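Local structure of putative secreted lipase (Streptomyces sp. W007, 5H6G) at residues 137-142 and 209-214; 193-198 and 219-224. The protein probably hydrolyses ester bonds of lipids as a secreted, thermostable lipase of the alpha/beta-hydrolase fold. All coordinates share one frame; numbering follows the deposited sequence.

Contact 1: 137-142 and 209-214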
loop_
_atom_site.group_PDB
_atom_site.type_symbol
_atom_site.label_atom_id
_atom_site.label_comp_id
_atom_site.label_asym_id
_atom_site.label_seq_id
_atom_site.Cartn_x
_atom_site.Cartn_y
_atom_site.Cartn_z
ATOM N N ASP A 137 8.075 -2.800 0.846
ATOM C CA ASP A 137 9.215 -3.707 1.020
ATOM C C ASP A 137 9.050 -5.062 0.306
ATOM O O ASP A 137 9.035 -6.140 0.939
ATOM C CB ASP A 137 9.616 -3.863 2.482
ATOM C CG ASP A 137 8.513 -4.336 3.346
ATOM O OD1 ASP A 137 7.349 -4.030 3.071
ATOM O OD2 ASP A 137 8.824 -4.984 4.342
ATOM N N ASN A 138 9.036 -4.989 -1.031
ATOM C CA ASN A 138 8.697 -6.123 -1.889
ATOM C C ASN A 138 9.678 -7.287 -1.876
ATOM O O ASN A 138 9.244 -8.421 -2.098
ATOM C CB ASN A 138 8.431 -5.675 -3.322
ATOM C CG ASN A 138 7.007 -5.202 -3.512
ATOM O OD1 ASN A 138 6.064 -5.839 -3.036
ATOM N ND2 ASN A 138 6.836 -4.106 -4.223
ATOM N N HIS A 139 10.958 -7.031 -1.587
ATOM C CA HIS A 139 11.926 -8.112 -1.304
ATOM C C HIS A 139 12.471 -8.051 0.128
ATOM O O HIS A 139 13.586 -8.505 0.409
ATOM C CB HIS A 139 13.031 -8.116 -2.355
ATOM C CG HIS A 139 12.492 -8.199 -3.747
ATOM N ND1 HIS A 139 12.185 -7.082 -4.496
ATOM C CD2 HIS A 139 12.109 -9.266 -4.485
ATOM C CE1 HIS A 139 11.676 -7.460 -5.652
ATOM N NE2 HIS A 139 11.608 -8.779 -5.665
ATOM N N GLY A 140 11.640 -7.547 1.041
ATOM C CA GLY A 140 11.959 -7.518 2.469
ATOM C C GLY A 140 12.817 -6.345 2.896
ATOM O O GLY A 140 13.166 -5.480 2.086
ATOM N N THR A 141 13.125 -6.317 4.185
ATOM C CA THR A 141 13.974 -5.297 4.787
ATOM C C THR A 141 14.720 -5.949 5.986
ATOM O O THR A 141 14.932 -7.179 6.003
ATOM C CB THR A 141 13.131 -4.074 5.193
ATOM O OG1 THR A 141 13.983 -3.067 5.728
ATOM C CG2 THR A 141 12.076 -4.434 6.256
ATOM N N THR A 142 15.149 -5.144 6.959
ATOM C CA THR A 142 15.710 -5.668 8.226
ATOM C C THR A 142 14.928 -5.162 9.404
ATOM O O THR A 142 14.200 -4.169 9.309
ATOM C CB THR A 142 17.171 -5.248 8.460
ATOM O OG1 THR A 142 17.264 -3.800 8.492
ATOM C CG2 THR A 142 18.070 -5.847 7.365
ATOM N N GLN A 209 12.571 -2.272 -3.578
ATOM C CA GLN A 209 11.151 -2.012 -3.536
ATOM C C GLN A 209 10.509 -2.255 -4.909
ATOM O O GLN A 209 9.357 -2.629 -5.003
ATOM C CB GLN A 209 10.911 -0.582 -3.093
ATOM C CG GLN A 209 11.440 -0.266 -1.703
ATOM C CD GLN A 209 11.284 1.189 -1.330
ATOM O OE1 GLN A 209 10.457 1.899 -1.885
ATOM N NE2 GLN A 209 12.094 1.643 -0.391
ATOM N N TYR A 210 11.279 -2.034 -5.962
ATOM C CA TYR A 210 10.807 -2.199 -7.318
ATOM C C TYR A 210 10.474 -3.622 -7.683
ATOM O O TYR A 210 11.038 -4.560 -7.144
ATOM C CB TYR A 210 11.857 -1.684 -8.301
ATOM C CG TYR A 210 12.086 -0.173 -8.306
ATOM C CD1 TYR A 210 11.182 0.716 -7.734
ATOM C CD2 TYR A 210 13.201 0.360 -8.963
ATOM C CE1 TYR A 210 11.399 2.082 -7.788
ATOM C CE2 TYR A 210 13.421 1.732 -9.026
ATOM C CZ TYR A 210 12.522 2.578 -8.428
ATOM O OH TYR A 210 12.729 3.915 -8.499
ATOM N N LEU A 211 9.551 -3.747 -8.631
ATOM C CA LEU A 211 9.081 -5.050 -9.133
ATOM C C LEU A 211 9.580 -5.256 -10.561
ATOM O O LEU A 211 9.471 -4.367 -11.393
ATOM C CB LEU A 211 7.555 -5.097 -9.111
ATOM C CG LEU A 211 6.743 -5.726 -7.976
ATOM C CD1 LEU A 211 7.529 -6.143 -6.762
ATOM C CD2 LEU A 211 5.560 -4.864 -7.594
ATOM N N ASP A 212 10.130 -6.431 -10.828
ATOM C CA ASP A 212 10.494 -6.837 -12.168
ATOM C C ASP A 212 9.370 -7.654 -12.873
ATOM O O ASP A 212 9.032 -8.778 -12.464
ATOM C CB ASP A 212 11.788 -7.646 -12.092
ATOM C CG ASP A 212 12.281 -8.088 -13.447
ATOM O OD1 ASP A 212 12.038 -7.390 -14.453
ATOM O OD2 ASP A 212 12.925 -9.142 -13.480
ATOM N N GLY A 213 8.816 -7.088 -13.940
ATOM C CA GLY A 213 7.811 -7.764 -14.747
ATOM C C GLY A 213 7.328 -6.875 -15.881
ATOM O O GLY A 213 7.669 -5.693 -15.934
ATOM N N PRO A 214 6.527 -7.428 -16.797
ATOM C CA PRO A 214 6.156 -6.650 -18.002
ATOM C C PRO A 214 5.139 -5.512 -17.790
ATOM O O PRO A 214 5.166 -4.555 -18.555
ATOM C CB PRO A 214 5.591 -7.727 -18.951
ATOM C CG PRO A 214 5.128 -8.837 -18.038
ATOM C CD PRO A 214 6.082 -8.839 -16.873
#
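Asn-138 and His-139 meet Gln-209, Tyr-210 and Leu-211 in a buried loop-to-loop contact. One loop follows strand 128-134; the other joins strand 191-196 to strand 216-220. Between 137-142 and 209-214 there is one hydrogen bond. Asn-138 ND2 gives it to the backbone O of Gln-209 at 3.0 Å, nearly straight at 170°. The donor lies in the carbonyl plane, and the oxygen lies close to the amide plane of Asn-138. Leu-211 crosses the Asn-138 side chain at about a right angle. Its CD1 packs on the amide, 3.4 Å from Asn-138 CG. His-139 has CG anti to its carbonyl carbon (chi1 -54°), and its ring reaches over to the second loop. CE1 of His-139 meets Tyr-210 O edge-on, in the ring plane, at 3.3 Å. The ring nitrogens have other partners: ND1 bonds to Thr-208 O and NE2 to Asp-185 OD1. This probably fixes the rotation of the ring. Gln-209 NE2 bonds to Val-203 O and weakly to Asp-200 OD2. A type I turn, Asp-137 to Gly-140, presents Asn-138 and His-139. The loops lie past the ends of parallel strands, beside the probable Ser-His-Asp triad to which Asp-200 would belong, as in alpha/beta-hydrolases.

Contact 2: 193-198 and 219-224; sequences TVIATK and VLLQDL
Backbone bonds pair strand 193-196 with 219-220 in parallel register, Ile-195 beside Val-219 and Ala-196 beside Leu-220. Val-219 N bonds to Val-194 O at 2.7 Å, and Ala-196 N to Val-219 O at 2.9 Å. Leu-221 N continues the pattern to Ala-196 O at 2.7 Å, where 219-224 leaves the sheet and begins to coil. Side-chain polar bonds follow. The amide of Gln-222 bridges two successive residues: NE2 gives a bond to Thr-197 OG1 at 2.9 Å, and OE1 accepts Lys-198 N at 2.9 Å. That backbone donor is tilted 35° from the carbonyl plane. A bend at chi2 (73°) folds the Gln-222 chain back to this position. NE2 also bonds to Asp-228 O, and Thr-197 OG1 to Ser-230 O. A leucine in place of Gln-222 would probably leave Lys-198 N without this acceptor and Thr-197 OG1 without its amide donor. Apolar contacts are looser: Ile-195 CG2 lies 4.4 Å from Leu-221 CD1. Leu-220 CD1 packs against the Lys-198 backbone N. The Lys-198 methylenes run past the Gln-222 amide. Helix 240-250 covers Ile-195, Val-219 and Leu-221, helix 232-237 meets Thr-197 and Leu-221, and strand 128-134 bonds to the other edge of 191-196.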
loop_
_atom_site.group_PDB
_atom_site.type_symbol
_atom_site.label_atom_id
_atom_site.label_comp_id
_atom_site.label_asym_id
_atom_site.label_seq_id
_atom_site.Cartn_x
_atom_site.Cartn_y
_atom_site.Cartn_z
ATOM N N THR A 193 2.217 -0.509 -9.993
ATOM C CA THR A 193 2.990 0.727 -9.915
ATOM C C THR A 193 3.715 0.680 -8.564
ATOM O O THR A 193 3.137 0.251 -7.563
ATOM C CB THR A 193 2.110 1.992 -10.075
ATOM O OG1 THR A 193 1.467 1.974 -11.356
ATOM C CG2 THR A 193 2.959 3.263 -9.971
ATOM N N VAL A 194 5.002 1.021 -8.583
ATOM C CA VAL A 194 5.793 1.218 -7.382
ATOM C C VAL A 194 6.336 2.648 -7.390
ATOM O O VAL A 194 6.903 3.100 -8.401
ATOM C CB VAL A 194 6.940 0.220 -7.253
ATOM C CG1 VAL A 194 7.767 0.526 -6.018
ATOM C CG2 VAL A 194 6.382 -1.190 -7.129
ATOM N N ILE A 195 6.134 3.337 -6.257
ATOM C CA ILE A 195 6.620 4.707 -6.036
ATOM C C ILE A 195 7.576 4.665 -4.858
ATOM O O ILE A 195 7.155 4.351 -3.770
ATOM C CB ILE A 195 5.477 5.686 -5.734
ATOM C CG1 ILE A 195 4.457 5.657 -6.876
ATOM C CG2 ILE A 195 6.026 7.101 -5.597
ATOM C CD1 ILE A 195 3.140 6.356 -6.617
ATOM N N ALA A 196 8.858 4.945 -5.093
ATOM C CA ALA A 196 9.874 4.909 -4.044
ATOM C C ALA A 196 10.585 6.242 -3.923
ATOM O O ALA A 196 10.587 7.049 -4.871
ATOM C CB ALA A 196 10.886 3.817 -4.325
ATOM N N THR A 197 11.187 6.453 -2.746
ATOM C CA THR A 197 12.019 7.650 -2.439
ATOM C C THR A 197 13.454 7.223 -2.090
ATOM O O THR A 197 13.658 6.274 -1.315
ATOM C CB THR A 197 11.441 8.521 -1.286
ATOM O OG1 THR A 197 12.342 9.596 -1.001
ATOM C CG2 THR A 197 11.230 7.731 0.005
ATOM N N LYS A 198 14.446 7.911 -2.657
ATOM C CA LYS A 198 15.864 7.583 -2.377
ATOM C C LYS A 198 16.313 7.959 -0.968
ATOM O O LYS A 198 17.390 7.570 -0.564
ATOM C CB LYS A 198 16.805 8.247 -3.389
ATOM C CG LYS A 198 16.963 9.743 -3.186
ATOM C CD LYS A 198 17.520 10.458 -4.404
ATOM C CE LYS A 198 19.036 10.472 -4.406
ATOM N NZ LYS A 198 19.480 11.382 -5.492
ATOM N N VAL A 219 8.729 4.027 -10.182
ATOM C CA VAL A 219 8.944 5.464 -10.197
ATOM C C VAL A 219 9.687 5.930 -8.958
ATOM O O VAL A 219 9.271 5.615 -7.837
ATOM C CB VAL A 219 7.630 6.240 -10.212
ATOM C CG1 VAL A 219 7.901 7.689 -10.607
ATOM C CG2 VAL A 219 6.659 5.628 -11.194
ATOM N N LEU A 220 10.768 6.676 -9.199
ATOM C CA LEU A 220 11.538 7.369 -8.182
ATOM C C LEU A 220 10.955 8.759 -7.952
ATOM O O LEU A 220 10.965 9.599 -8.850
ATOM C CB LEU A 220 12.988 7.507 -8.614
ATOM C CG LEU A 220 14.002 8.062 -7.600
ATOM C CD1 LEU A 220 13.962 7.290 -6.280
ATOM C CD2 LEU A 220 15.410 8.014 -8.193
ATOM N N LEU A 221 10.462 8.990 -6.737
ATOM C CA LEU A 221 9.866 10.270 -6.338
ATOM C C LEU A 221 10.723 11.468 -6.738
ATOM O O LEU A 221 10.203 12.460 -7.238
ATOM C CB LEU A 221 9.618 10.267 -4.817
ATOM C CG LEU A 221 8.733 11.363 -4.232
ATOM C CD1 LEU A 221 7.287 11.164 -4.630
ATOM C CD2 LEU A 221 8.870 11.413 -2.714
ATOM N N GLN A 222 12.033 11.360 -6.568
ATOM C CA GLN A 222 12.951 12.463 -6.923
ATOM C C GLN A 222 13.102 12.740 -8.442
ATOM O O GLN A 222 13.564 13.826 -8.839
ATOM C CB GLN A 222 14.323 12.280 -6.247
ATOM C CG GLN A 222 14.276 12.480 -4.739
ATOM C CD GLN A 222 13.597 11.328 -3.974
ATOM O OE1 GLN A 222 13.792 10.162 -4.290
ATOM N NE2 GLN A 222 12.807 11.661 -2.958
ATOM N N ASP A 223 12.730 11.783 -9.297
ATOM C CA ASP A 223 12.681 12.028 -10.767
ATOM C C ASP A 223 11.461 12.848 -11.138
ATOM O O ASP A 223 11.438 13.462 -12.186
ATOM C CB ASP A 223 12.656 10.722 -11.566
ATOM C CG ASP A 223 13.967 9.961 -11.512
ATOM O OD1 ASP A 223 15.012 10.536 -11.179
ATOM O OD2 ASP A 223 13.961 8.761 -11.840
ATOM N N LEU A 224 10.444 12.834 -10.293
ATOM C CA LEU A 224 9.260 13.672 -10.480
ATOM C C LEU A 224 9.485 15.078 -9.890
ATOM O O LEU A 224 9.006 16.061 -10.440
ATOM C CB LEU A 224 8.047 13.033 -9.786
ATOM C CG LEU A 224 7.724 11.591 -10.181
ATOM C CD1 LEU A 224 6.630 11.018 -9.279
ATOM C CD2 LEU A 224 7.352 11.515 -11.670
#

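How the contacts relate
From the N terminus the chain meets 137-142, then 193-198, 209-214 and 219-224. The segments alternate, so the two contacts cross. Contact 1 closes a long loop with 66 residues between its ends. Contact 2 closes a shorter one of 20, and 209-214 lies inside it. Contact 2 joins the last two strands of the parallel sheet. Contact 1 ties the loop after strand 128-134 to the connection between those strands. Their centres are about 13 Å apart, yet they touch. The Gln-209 side chain packs on Ala-196, and the Tyr-210 hydroxyl end reaches Val-219 and Leu-220. Together they link the sheet edge to loops around the probable catalytic site.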